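Local atomic coordinates of pectinesterase A (Erwinia chrysanthemi, PDB entry 2NTP), a protein that catalyses hydrolysis of the methyl esters of pectin, releasing methanol, probably as the first step in maceration and soft-rotting of plant tissue. Residues L38-V43 and K58-N63; G64-A69 and S102-N107; F98-L103 and K145-V150. All blocks are in the same frame, centred on the assembly; numbering follows the deposited sequence.

In the fold
The three contacts are neighbouring pieces of one parallel beta-helix, joining successive turns. Contact 1 pairs strands 35-39 and 55-59; contact 2, its centre about 8 Å away, pairs 65-69 with 103-107 in the next sheet. Contact 3 shares S102 and L103 with contact 2, their centres about 8 Å apart; its strand 99-101 lies beside 55-59 in the first sheet, and 103-107 beside 147-150 in the second. The centres of contacts 1 and 3 are about 10 Å apart, and both lie away from the catalytic centre. Contact 2 approaches it at N107, whose side chain is about 8 Å from that of the proton donor D154 and about 12 Å from bound galacturonic acid.

Contact 1 of 3, residues L38-V43 and K58-N63; sequences LIKNGV and KGESRN
L38 and K58 form the first parallel pair here, where strand 35-39 runs alongside strand 55-59. With CG of L38 turned opposite its own N (chi1 177°), CD1 settles 3.4 Å from the carbonyl oxygen K58 O. K58 shares this face of the sheet, but its fully extended chain leads away from L38.

At I39 the two backbones are joined twice. I39 N donates to K58 O at 2.8 Å, and I39 O accepts from E60 N, also at 2.8 Å but with a more bent N-H. The I39 side chain lies on the other face, where its partner is G59, so little side-chain contact arises there.

Beyond I39 the strand gives out and side chains take over. K40 bends at chi2 and chi4, and its CD passes 3.4 Å from OE1 of E60. The ammonium goes elsewhere, to a salt bridge with D14; its NZ stays 5.2 Å from E60 OE1, near enough perhaps to add a little electrostatic attraction.

N41 is gripped at both backbone and side chain. E60 reaches over on an extended chain and takes the hydrogen of N41 N at OE1, 2.8 Å away and almost straight (176°), on the anti side and somewhat out of the carboxylate plane. The N41 amide lies stacked on that carboxylate, the planes only 3° apart and ND2 of N41 3.3 Å from CD of E60. OD1 of N41 receives a hydrogen bond from OG of S61 at 2.8 Å, while the same hydroxyl also bonds G64 N.

G42 then enters the next sheet, bonding to the backbones of G64 and V66. Stacked parallel strands followed by matching turns into a second sheet are the signature of the right-handed parallel beta-helix of pectinesterases.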
ATOM      1  N   LEU A  38     -16.290  12.664 -10.853  1.00 13.75           N
ATOM      2  CA  LEU A  38     -15.217  12.937 -11.797  1.00 14.13           C
ATOM      3  C   LEU A  38     -14.319  14.003 -11.195  1.00 14.04           C
ATOM      4  O   LEU A  38     -14.800  15.036 -10.719  1.00 14.52           O
ATOM      5  CB  LEU A  38     -15.757  13.394 -13.158  1.00 14.25           C
ATOM      6  CG  LEU A  38     -14.737  13.788 -14.239  1.00 14.40           C
ATOM      7  CD1 LEU A  38     -13.901  12.599 -14.722  1.00 15.38           C
ATOM      8  CD2 LEU A  38     -15.438  14.463 -15.423  1.00 14.80           C
ATOM      9  N   ILE A  39     -13.018  13.733 -11.194  1.00 13.80           N
ATOM     10  CA  ILE A  39     -12.031  14.689 -10.704  1.00 13.35           C
ATOM     11  C   ILE A  39     -11.157  15.153 -11.871  1.00 13.47           C
ATOM     12  O   ILE A  39     -10.344  14.389 -12.388  1.00 13.37           O
ATOM     13  CB  ILE A  39     -11.159  14.074  -9.574  1.00 13.19           C
ATOM     14  CG1 ILE A  39     -12.039  13.562  -8.425  1.00 13.17           C
ATOM     15  CG2 ILE A  39     -10.143  15.091  -9.064  1.00 13.25           C
ATOM     16  CD1 ILE A  39     -11.317  12.624  -7.447  1.00 13.18           C
ATOM     17  N   LYS A  40     -11.338  16.404 -12.295  1.00 13.79           N
ATOM     18  CA  LYS A  40     -10.534  16.964 -13.387  1.00 14.20           C
ATOM     19  C   LYS A  40      -9.083  17.178 -12.955  1.00 13.91           C
ATOM     20  O   LYS A  40      -8.806  17.305 -11.755  1.00 13.81           O
ATOM     21  CB  LYS A  40     -11.143  18.281 -13.894  1.00 14.72           C
ATOM     22  CG  LYS A  40     -12.519  18.136 -14.530  1.00 16.61           C
ATOM     23  CD  LYS A  40     -12.425  17.584 -15.952  1.00 20.52           C
ATOM     24  CE  LYS A  40     -13.707  17.827 -16.737  1.00 22.65           C
ATOM     25  NZ  LYS A  40     -13.863  19.263 -17.117  1.00 25.07           N
ATOM     26  N   ASN A  41      -8.175  17.208 -13.932  1.00 13.73           N
ATOM     27  CA  ASN A  41      -6.738  17.376 -13.692  1.00 13.62           C
ATOM     28  C   ASN A  41      -6.418  18.513 -12.729  1.00 13.62           C
ATOM     29  O   ASN A  41      -7.011  19.596 -12.803  1.00 13.81           O
ATOM     30  CB  ASN A  41      -5.977  17.585 -15.007  1.00 13.75           C
ATOM     31  CG  ASN A  41      -5.847  16.309 -15.825  1.00 14.56           C
ATOM     32  OD1 ASN A  41      -5.830  15.205 -15.283  1.00 15.04           O
ATOM     33  ND2 ASN A  41      -5.745  16.460 -17.139  1.00 14.96           N
ATOM     34  N   GLY A  42      -5.487  18.245 -11.826  1.00 13.34           N
ATOM     35  CA  GLY A  42      -5.073  19.211 -10.816  1.00 13.09           C
ATOM     36  C   GLY A  42      -4.500  18.478  -9.623  1.00 13.11           C
ATOM     37  O   GLY A  42      -4.684  17.267  -9.489  1.00 12.91           O
ATOM     38  N   VAL A  43      -3.791  19.213  -8.771  1.00 12.87           N
ATOM     39  CA  VAL A  43      -3.260  18.663  -7.525  1.00 12.66           C
ATOM     40  C   VAL A  43      -4.150  19.144  -6.386  1.00 12.57           C
ATOM     41  O   VAL A  43      -4.216  20.345  -6.083  1.00 12.88           O
ATOM     42  CB  VAL A  43      -1.778  19.067  -7.283  1.00 12.70           C
ATOM     43  CG1 VAL A  43      -1.271  18.513  -5.956  1.00 13.23           C
ATOM     44  CG2 VAL A  43      -0.898  18.582  -8.424  1.00 12.97           C
ATOM     45  N   LYS A  58     -13.258   8.923 -10.156  1.00 11.35           N
ATOM     46  CA  LYS A  58     -12.627   8.775 -11.463  1.00 12.48           C
ATOM     47  C   LYS A  58     -11.878  10.054 -11.814  1.00 12.14           C
ATOM     48  O   LYS A  58     -12.494  11.106 -11.986  1.00 12.37           O
ATOM     49  CB  LYS A  58     -13.671   8.458 -12.546  1.00 12.48           C
ATOM     50  CG  LYS A  58     -13.070   8.128 -13.906  1.00 13.95           C
ATOM     51  CD  LYS A  58     -14.147   7.782 -14.927  1.00 15.85           C
ATOM     52  CE  LYS A  58     -13.544   7.522 -16.303  1.00 17.92           C
ATOM     53  NZ  LYS A  58     -14.565   7.011 -17.272  1.00 20.47           N
ATOM     54  N   GLY A  59     -10.554   9.959 -11.908  1.00 12.35           N
ATOM     55  CA  GLY A  59      -9.727  11.090 -12.296  1.00 12.26           C
ATOM     56  C   GLY A  59      -9.689  11.244 -13.803  1.00 12.59           C
ATOM     57  O   GLY A  59      -9.905  10.277 -14.539  1.00 12.44           O
ATOM     58  N   GLU A  60      -9.424  12.469 -14.254  1.00 12.86           N
ATOM     59  CA  GLU A  60      -9.301  12.775 -15.683  1.00 13.23           C
ATOM     60  C   GLU A  60      -8.151  11.999 -16.332  1.00 12.99           C
ATOM     61  O   GLU A  60      -8.263  11.552 -17.477  1.00 13.42           O
ATOM     62  CB  GLU A  60      -9.132  14.286 -15.891  1.00 13.21           C
ATOM     63  CG  GLU A  60      -8.959  14.709 -17.355  1.00 13.86           C
ATOM     64  CD  GLU A  60      -9.000  16.217 -17.567  1.00 14.53           C
ATOM     65  OE1 GLU A  60      -9.172  16.976 -16.584  1.00 14.83           O
ATOM     66  OE2 GLU A  60      -8.863  16.641 -18.737  1.00 17.29           O
ATOM     67  N   SER A  61      -7.056  11.848 -15.593  1.00 12.56           N
ATOM     68  CA  SER A  61      -5.881  11.099 -16.038  1.00 12.09           C
ATOM     69  C   SER A  61      -5.074  10.726 -14.801  1.00 11.76           C
ATOM     70  O   SER A  61      -5.053  11.481 -13.825  1.00 11.55           O
ATOM     71  CB  SER A  61      -5.019  11.938 -16.985  1.00 12.25           C
ATOM     72  OG  SER A  61      -4.418  13.035 -16.305  1.00 12.19           O
ATOM     73  N   ARG A  62      -4.421   9.569 -14.838  1.00 11.68           N
ATOM     74  CA  ARG A  62      -3.519   9.176 -13.755  1.00 11.44           C
ATOM     75  C   ARG A  62      -2.380  10.185 -13.601  1.00 11.59           C
ATOM     76  O   ARG A  62      -2.031  10.571 -12.483  1.00 11.28           O
ATOM     77  CB  ARG A  62      -2.946   7.779 -13.995  1.00 11.47           C
ATOM     78  CG  ARG A  62      -2.277   7.184 -12.760  1.00 11.32           C
ATOM     79  CD  ARG A  62      -1.844   5.767 -13.010  1.00 12.05           C
ATOM     80  NE  ARG A  62      -0.496   5.678 -13.563  1.00 13.56           N
ATOM     81  CZ  ARG A  62       0.067   4.538 -13.958  1.00 14.10           C
ATOM     82  NH1 ARG A  62      -0.611   3.398 -13.874  1.00 14.22           N
ATOM     83  NH2 ARG A  62       1.303   4.539 -14.439  1.00 14.74           N
ATOM     84  N   ASN A  63      -1.812  10.617 -14.728  1.00 11.91           N
ATOM     85  CA  ASN A  63      -0.702  11.573 -14.706  1.00 12.19           C
ATOM     86  C   ASN A  63      -1.062  12.931 -14.086  1.00 12.00           C
ATOM     87  O   ASN A  63      -0.235  13.540 -13.410  1.00 11.98           O
ATOM     88  CB  ASN A  63      -0.142  11.785 -16.122  1.00 12.94           C
ATOM     89  CG  ASN A  63       0.816  10.673 -16.570  1.00 14.35           C
ATOM     90  OD1 ASN A  63       1.303  10.696 -17.706  1.00 18.24           O
ATOM     91  ND2 ASN A  63       1.094   9.712 -15.693  1.00 15.19           N
TER

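Contact 2 of 3, residues G64-A69 and S102-N107; sequences GAVIAA and SLTIRN
L103 starts the pairing by resting its CB 3.5 Å from A65 O and packing against the A65 methyl. Its CD1 also meets CD1 of I67.

T104 is bonded to both sides of V66 in the adjacent strand: T104 N donates to A65 O at 2.8 Å, and T104 O accepts from I67 N at the same distance, both bonds nearly straight. The T104 and V66 side chains run alongside each other from the same face of the sheet, T104 CB 4.0 Å from V66 CG2, while the T104 hydroxyl is bonded to R62 O.

I105 turns to the other face, beside I67, and its CA brings a C-H toward I67 O.

R106 N bonds I67 O, and its side chain then folds back over the neighbouring strand. A bend at chi3 (-53°) lays the guanidinium against V66, whose CG1 sits over one face, 3.6 Å from R106 NH1. The A68 methyl approaches obliquely, 3.6 Å from R106 NH2. A salt bridge from NE to D108 helps fix the group's rotation. The closing backbone bond, A69 N to R106 O, is weak at 3.4 Å.

N107 CA turns its C-H to A69 O at 3.2 Å, while the amide bonds elsewhere, ND2 to T71 O and V131 O and OD1 from F109 N.

Strand 42-45 flanks 65-69 and strand 147-150 flanks 103-107, while I67 and I105 both pack on I91 of strand 91-93.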
ATOM      1  N   GLY A  64      -2.301  13.377 -14.299  1.00 11.69           N
ATOM      2  CA  GLY A  64      -2.710  14.752 -13.988  1.00 11.48           C
ATOM      3  C   GLY A  64      -3.682  14.992 -12.845  1.00 11.33           C
ATOM      4  O   GLY A  64      -3.793  16.127 -12.354  1.00 11.79           O
ATOM      5  N   ALA A  65      -4.405  13.952 -12.430  1.00 10.73           N
ATOM      6  CA  ALA A  65      -5.358  14.072 -11.332  1.00 10.22           C
ATOM      7  C   ALA A  65      -4.731  13.487 -10.070  1.00 10.09           C
ATOM      8  O   ALA A  65      -4.604  12.271  -9.946  1.00 10.28           O
ATOM      9  CB  ALA A  65      -6.667  13.373 -11.670  1.00 10.30           C
ATOM     10  N   VAL A  66      -4.329  14.369  -9.155  1.00  9.51           N
ATOM     11  CA  VAL A  66      -3.525  13.982  -7.990  1.00  9.11           C
ATOM     12  C   VAL A  66      -4.193  14.408  -6.686  1.00  8.89           C
ATOM     13  O   VAL A  66      -4.636  15.554  -6.547  1.00  8.99           O
ATOM     14  CB  VAL A  66      -2.086  14.599  -8.045  1.00  9.28           C
ATOM     15  CG1 VAL A  66      -1.235  14.114  -6.876  1.00  9.55           C
ATOM     16  CG2 VAL A  66      -1.386  14.262  -9.358  1.00  8.45           C
ATOM     17  N   ILE A  67      -4.257  13.474  -5.737  1.00  8.20           N
ATOM     18  CA  ILE A  67      -4.703  13.755  -4.375  1.00  8.29           C
ATOM     19  C   ILE A  67      -3.484  13.565  -3.481  1.00  8.32           C
ATOM     20  O   ILE A  67      -2.899  12.486  -3.447  1.00  8.38           O
ATOM     21  CB  ILE A  67      -5.841  12.799  -3.933  1.00  8.31           C
ATOM     22  CG1 ILE A  67      -6.929  12.734  -5.017  1.00  8.03           C
ATOM     23  CG2 ILE A  67      -6.397  13.212  -2.565  1.00  8.37           C
ATOM     24  CD1 ILE A  67      -7.981  11.635  -4.810  1.00  8.04           C
ATOM     25  N   ALA A  68      -3.089  14.624  -2.781  1.00  8.45           N
ATOM     26  CA  ALA A  68      -1.814  14.621  -2.066  1.00  8.40           C
ATOM     27  C   ALA A  68      -1.857  15.387  -0.752  1.00  8.67           C
ATOM     28  O   ALA A  68      -2.490  16.441  -0.650  1.00  8.95           O
ATOM     29  CB  ALA A  68      -0.719  15.189  -2.960  1.00  8.48           C
ATOM     30  N   ALA A  69      -1.183  14.838   0.252  1.00  8.33           N
ATOM     31  CA  ALA A  69      -0.945  15.535   1.515  1.00  8.45           C
ATOM     32  C   ALA A  69       0.325  14.985   2.156  1.00  8.57           C
ATOM     33  O   ALA A  69       0.693  13.829   1.922  1.00  8.64           O
ATOM     34  CB  ALA A  69      -2.133  15.386   2.456  1.00  8.28           C
ATOM     35  N   SER A 102      -7.881   6.048 -12.531  1.00  9.64           N
ATOM     36  CA  SER A 102      -7.149   7.070 -13.291  1.00  9.61           C
ATOM     37  C   SER A 102      -6.795   8.291 -12.449  1.00  9.25           C
ATOM     38  O   SER A 102      -7.124   9.430 -12.788  1.00  9.05           O
ATOM     39  CB  SER A 102      -7.920   7.450 -14.564  1.00  9.91           C
ATOM     40  OG  SER A 102      -8.078   6.316 -15.392  1.00 12.38           O
ATOM     41  N   LEU A 103      -6.130   8.035 -11.329  1.00  8.79           N
ATOM     42  CA  LEU A 103      -5.669   9.108 -10.458  1.00  8.46           C
ATOM     43  C   LEU A 103      -4.464   8.687  -9.637  1.00  7.69           C
ATOM     44  O   LEU A 103      -4.175   7.498  -9.499  1.00  7.43           O
ATOM     45  CB  LEU A 103      -6.799   9.620  -9.560  1.00  9.21           C
ATOM     46  CG  LEU A 103      -7.555   8.644  -8.666  1.00  9.53           C
ATOM     47  CD1 LEU A 103      -6.798   8.409  -7.379  1.00 11.48           C
ATOM     48  CD2 LEU A 103      -8.967   9.161  -8.373  1.00  9.35           C
ATOM     49  N   THR A 104      -3.759   9.685  -9.120  1.00  7.09           N
ATOM     50  CA  THR A 104      -2.592   9.469  -8.268  1.00  6.82           C
ATOM     51  C   THR A 104      -2.933   9.879  -6.841  1.00  6.71           C
ATOM     52  O   THR A 104      -3.587  10.905  -6.625  1.00  6.85           O
ATOM     53  CB  THR A 104      -1.383  10.276  -8.771  1.00  6.78           C
ATOM     54  OG1 THR A 104      -1.063   9.876 -10.112  1.00  6.77           O
ATOM     55  CG2 THR A 104      -0.161  10.058  -7.865  1.00  7.40           C
ATOM     56  N   ILE A 105      -2.499   9.060  -5.883  1.00  6.51           N
ATOM     57  CA  ILE A 105      -2.643   9.344  -4.456  1.00  6.39           C
ATOM     58  C   ILE A 105      -1.236   9.361  -3.853  1.00  6.40           C
ATOM     59  O   ILE A 105      -0.487   8.389  -3.980  1.00  6.21           O
ATOM     60  CB  ILE A 105      -3.501   8.271  -3.737  1.00  6.63           C
ATOM     61  CG1 ILE A 105      -4.881   8.138  -4.403  1.00  6.15           C
ATOM     62  CG2 ILE A 105      -3.635   8.611  -2.251  1.00  6.62           C
ATOM     63  CD1 ILE A 105      -5.640   6.850  -4.044  1.00  6.82           C
ATOM     64  N   ARG A 106      -0.878  10.476  -3.221  1.00  6.23           N
ATOM     65  CA  ARG A 106       0.466  10.661  -2.675  1.00  6.76           C
ATOM     66  C   ARG A 106       0.457  10.975  -1.186  1.00  6.52           C
ATOM     67  O   ARG A 106      -0.422  11.693  -0.695  1.00  6.71           O
ATOM     68  CB  ARG A 106       1.200  11.815  -3.379  1.00  6.75           C
ATOM     69  CG  ARG A 106       1.143  11.829  -4.897  1.00  7.49           C
ATOM     70  CD  ARG A 106       2.222  12.764  -5.467  1.00  8.27           C
ATOM     71  NE  ARG A 106       2.161  14.107  -4.884  1.00 10.05           N
ATOM     72  CZ  ARG A 106       2.132  15.246  -5.576  1.00 11.11           C
ATOM     73  NH1 ARG A 106       2.178  15.247  -6.906  1.00 12.15           N
ATOM     74  NH2 ARG A 106       2.065  16.400  -4.929  1.00 11.93           N
ATOM     75  N   ASN A 107       1.447  10.443  -0.473  1.00  6.35           N
ATOM     76  CA  ASN A 107       1.878  11.078   0.767  1.00  6.56           C
ATOM     77  C   ASN A 107       3.160  11.839   0.458  1.00  6.92           C
ATOM     78  O   ASN A 107       4.151  11.257   0.001  1.00  6.77           O
ATOM     79  CB  ASN A 107       2.062  10.090   1.920  1.00  6.50           C
ATOM     80  CG  ASN A 107       2.152  10.792   3.277  1.00  6.07           C
ATOM     81  OD1 ASN A 107       2.887  11.774   3.436  1.00  6.53           O
ATOM     82  ND2 ASN A 107       1.407  10.294   4.252  1.00  5.23           N
TER

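Contact 3 of 3, residues F98-L103 and K145-V150; sequences FSAQSL and KDVSLV
A100 and V147 make the tight, buried side. CG2 of V147 presses on A100 O at 3.4 Å and also reaches the A100 methyl, while A100 O accepts a hydrogen bond from K145 N at 3.0 Å. Farther along, S148 N donates to L103 O at 3.1 Å, and CG1 of V147 lies 3.5 Å from that same L103 O.

Between these bonds both chains turn a corner. S102 and D146 adopt nearly the same left-handed backbone conformation, stacked one above the other, as strands pass from one sheet to the next in the parallel beta-helix. S102 N bonds K145 O, and OG of S102 donates to the anti lone pair of D146 OD2, 2.9 Å away. OD1 of D146 makes a long, weak ion pair with R62.

The corner is looser in its backbone, where L103 N to D146 O is weak at 3.4 Å. Toward solvent, the side chains of Q101 and K145 share a face but barely meet, CG of Q101 lying 4.4 Å from CB of K145, although the same CG of Q101 rests against K145 O at 3.5 Å. Beyond that point the lysine leads away to a salt bridge with D167, and L341 packs against both side chains.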
ATOM      1  N   PHE A  98     -15.846   0.586  -2.669  1.00  8.32           N
ATOM      2  CA  PHE A  98     -15.181   1.785  -3.153  1.00  8.27           C
ATOM      3  C   PHE A  98     -14.392   1.450  -4.407  1.00  8.00           C
ATOM      4  O   PHE A  98     -13.830   0.359  -4.509  1.00  8.29           O
ATOM      5  CB  PHE A  98     -14.216   2.333  -2.092  1.00  8.31           C
ATOM      6  CG  PHE A  98     -13.414   3.523  -2.560  1.00  8.96           C
ATOM      7  CD1 PHE A  98     -13.976   4.799  -2.551  1.00  9.56           C
ATOM      8  CD2 PHE A  98     -12.104   3.368  -3.034  1.00  9.27           C
ATOM      9  CE1 PHE A  98     -13.251   5.904  -2.997  1.00  9.35           C
ATOM     10  CE2 PHE A  98     -11.372   4.472  -3.488  1.00  9.75           C
ATOM     11  CZ  PHE A  98     -11.943   5.740  -3.467  1.00  9.41           C
ATOM     12  N   SER A  99     -14.343   2.383  -5.349  1.00  7.87           N
ATOM     13  CA  SER A  99     -13.372   2.303  -6.440  1.00  7.96           C
ATOM     14  C   SER A  99     -12.741   3.655  -6.731  1.00  7.95           C
ATOM     15  O   SER A  99     -13.378   4.699  -6.572  1.00  7.58           O
ATOM     16  CB  SER A  99     -13.974   1.688  -7.712  1.00  8.34           C
ATOM     17  OG  SER A  99     -14.886   2.559  -8.356  1.00  8.51           O
ATOM     18  N   ALA A 100     -11.469   3.619  -7.121  1.00  7.89           N
ATOM     19  CA  ALA A 100     -10.788   4.775  -7.683  1.00  7.99           C
ATOM     20  C   ALA A 100     -10.181   4.381  -9.017  1.00  8.22           C
ATOM     21  O   ALA A 100      -9.629   3.284  -9.154  1.00  7.89           O
ATOM     22  CB  ALA A 100      -9.707   5.285  -6.733  1.00  8.06           C
ATOM     23  N   GLN A 101     -10.289   5.276  -9.998  1.00  8.59           N
ATOM     24  CA  GLN A 101      -9.731   5.043 -11.324  1.00  9.72           C
ATOM     25  C   GLN A 101      -9.007   6.278 -11.852  1.00  9.50           C
ATOM     26  O   GLN A 101      -9.464   7.400 -11.636  1.00  9.77           O
ATOM     27  CB  GLN A 101     -10.829   4.629 -12.316  1.00  9.80           C
ATOM     28  CG  GLN A 101     -10.288   4.278 -13.708  1.00 11.23           C
ATOM     29  CD  GLN A 101     -11.371   4.078 -14.753  1.00 11.69           C
ATOM     30  OE1 GLN A 101     -12.518   4.490 -14.572  1.00 14.20           O
ATOM     31  NE2 GLN A 101     -11.004   3.445 -15.862  1.00 14.76           N
ATOM     32  N   SER A 102      -7.881   6.048 -12.531  1.00  9.64           N
ATOM     33  CA  SER A 102      -7.149   7.070 -13.291  1.00  9.61           C
ATOM     34  C   SER A 102      -6.795   8.291 -12.449  1.00  9.25           C
ATOM     35  O   SER A 102      -7.124   9.430 -12.788  1.00  9.05           O
ATOM     36  CB  SER A 102      -7.920   7.450 -14.564  1.00  9.91           C
ATOM     37  OG  SER A 102      -8.078   6.316 -15.392  1.00 12.38           O
ATOM     38  N   LEU A 103      -6.130   8.035 -11.329  1.00  8.79           N
ATOM     39  CA  LEU A 103      -5.669   9.108 -10.458  1.00  8.46           C
ATOM     40  C   LEU A 103      -4.464   8.687  -9.637  1.00  7.69           C
ATOM     41  O   LEU A 103      -4.175   7.498  -9.499  1.00  7.43           O
ATOM     42  CB  LEU A 103      -6.799   9.620  -9.560  1.00  9.21           C
ATOM     43  CG  LEU A 103      -7.555   8.644  -8.666  1.00  9.53           C
ATOM     44  CD1 LEU A 103      -6.798   8.409  -7.379  1.00 11.48           C
ATOM     45  CD2 LEU A 103      -8.967   9.161  -8.373  1.00  9.35           C
ATOM     46  N   LYS A 145      -8.038   0.955 -10.168  1.00  7.87           N
ATOM     47  CA  LYS A 145      -7.624   0.691 -11.551  1.00  8.31           C
ATOM     48  C   LYS A 145      -6.930   1.905 -12.154  1.00  8.20           C
ATOM     49  O   LYS A 145      -7.459   3.015 -12.085  1.00  8.14           O
ATOM     50  CB  LYS A 145      -8.816   0.290 -12.425  1.00  8.89           C
ATOM     51  CG  LYS A 145      -8.401  -0.100 -13.848  1.00 11.08           C
ATOM     52  CD  LYS A 145      -9.484  -0.823 -14.615  1.00 15.54           C
ATOM     53  CE  LYS A 145      -8.958  -1.319 -15.957  1.00 15.97           C
ATOM     54  NZ  LYS A 145      -8.060  -2.514 -15.832  1.00 17.84           N
ATOM     55  N   ASP A 146      -5.759   1.682 -12.753  1.00  8.19           N
ATOM     56  CA  ASP A 146      -4.958   2.766 -13.326  1.00  8.34           C
ATOM     57  C   ASP A 146      -4.728   3.849 -12.265  1.00  7.91           C
ATOM     58  O   ASP A 146      -4.987   5.041 -12.474  1.00  7.64           O
ATOM     59  CB  ASP A 146      -5.630   3.317 -14.590  1.00  8.87           C
ATOM     60  CG  ASP A 146      -4.783   4.352 -15.313  1.00  9.87           C
ATOM     61  OD1 ASP A 146      -3.541   4.216 -15.355  1.00 10.47           O
ATOM     62  OD2 ASP A 146      -5.385   5.308 -15.852  1.00 12.19           O
ATOM     63  N   VAL A 147      -4.249   3.412 -11.107  1.00  7.37           N
ATOM     64  CA  VAL A 147      -3.985   4.309  -9.985  1.00  7.15           C
ATOM     65  C   VAL A 147      -2.492   4.270  -9.666  1.00  6.75           C
ATOM     66  O   VAL A 147      -1.853   3.227  -9.796  1.00  7.42           O
ATOM     67  CB  VAL A 147      -4.824   3.914  -8.737  1.00  7.06           C
ATOM     68  CG1 VAL A 147      -4.349   4.638  -7.483  1.00  8.39           C
ATOM     69  CG2 VAL A 147      -6.310   4.206  -8.976  1.00  7.06           C
ATOM     70  N   SER A 148      -1.950   5.419  -9.280  1.00  6.14           N
ATOM     71  CA  SER A 148      -0.565   5.518  -8.838  1.00  5.88           C
ATOM     72  C   SER A 148      -0.538   5.881  -7.369  1.00  5.75           C
ATOM     73  O   SER A 148      -1.184   6.843  -6.971  1.00  5.41           O
ATOM     74  CB  SER A 148       0.173   6.582  -9.651  1.00  5.99           C
ATOM     75  OG  SER A 148       1.484   6.802  -9.142  1.00  6.36           O
ATOM     76  N   LEU A 149       0.201   5.105  -6.575  1.00  5.24           N
ATOM     77  CA  LEU A 149       0.345   5.358  -5.142  1.00  4.61           C
ATOM     78  C   LEU A 149       1.787   5.724  -4.837  1.00  4.77           C
ATOM     79  O   LEU A 149       2.709   4.962  -5.157  1.00  4.49           O
ATOM     80  CB  LEU A 149      -0.059   4.124  -4.330  1.00  4.80           C
ATOM     81  CG  LEU A 149      -1.441   3.520  -4.589  1.00  4.22           C
ATOM     82  CD1 LEU A 149      -1.662   2.320  -3.668  1.00  5.52           C
ATOM     83  CD2 LEU A 149      -2.539   4.560  -4.408  1.00  4.72           C
ATOM     84  N   VAL A 150       1.978   6.889  -4.227  1.00  4.86           N
ATOM     85  CA  VAL A 150       3.318   7.440  -4.019  1.00  5.09           C
ATOM     86  C   VAL A 150       3.661   7.611  -2.546  1.00  5.45           C
ATOM     87  O   VAL A 150       2.909   8.223  -1.788  1.00  5.41           O
ATOM     88  CB  VAL A 150       3.476   8.804  -4.736  1.00  5.16           C
ATOM     89  CG1 VAL A 150       4.822   9.424  -4.415  1.00  5.57           C
ATOM     90  CG2 VAL A 150       3.295   8.638  -6.259  1.00  5.11           C
TER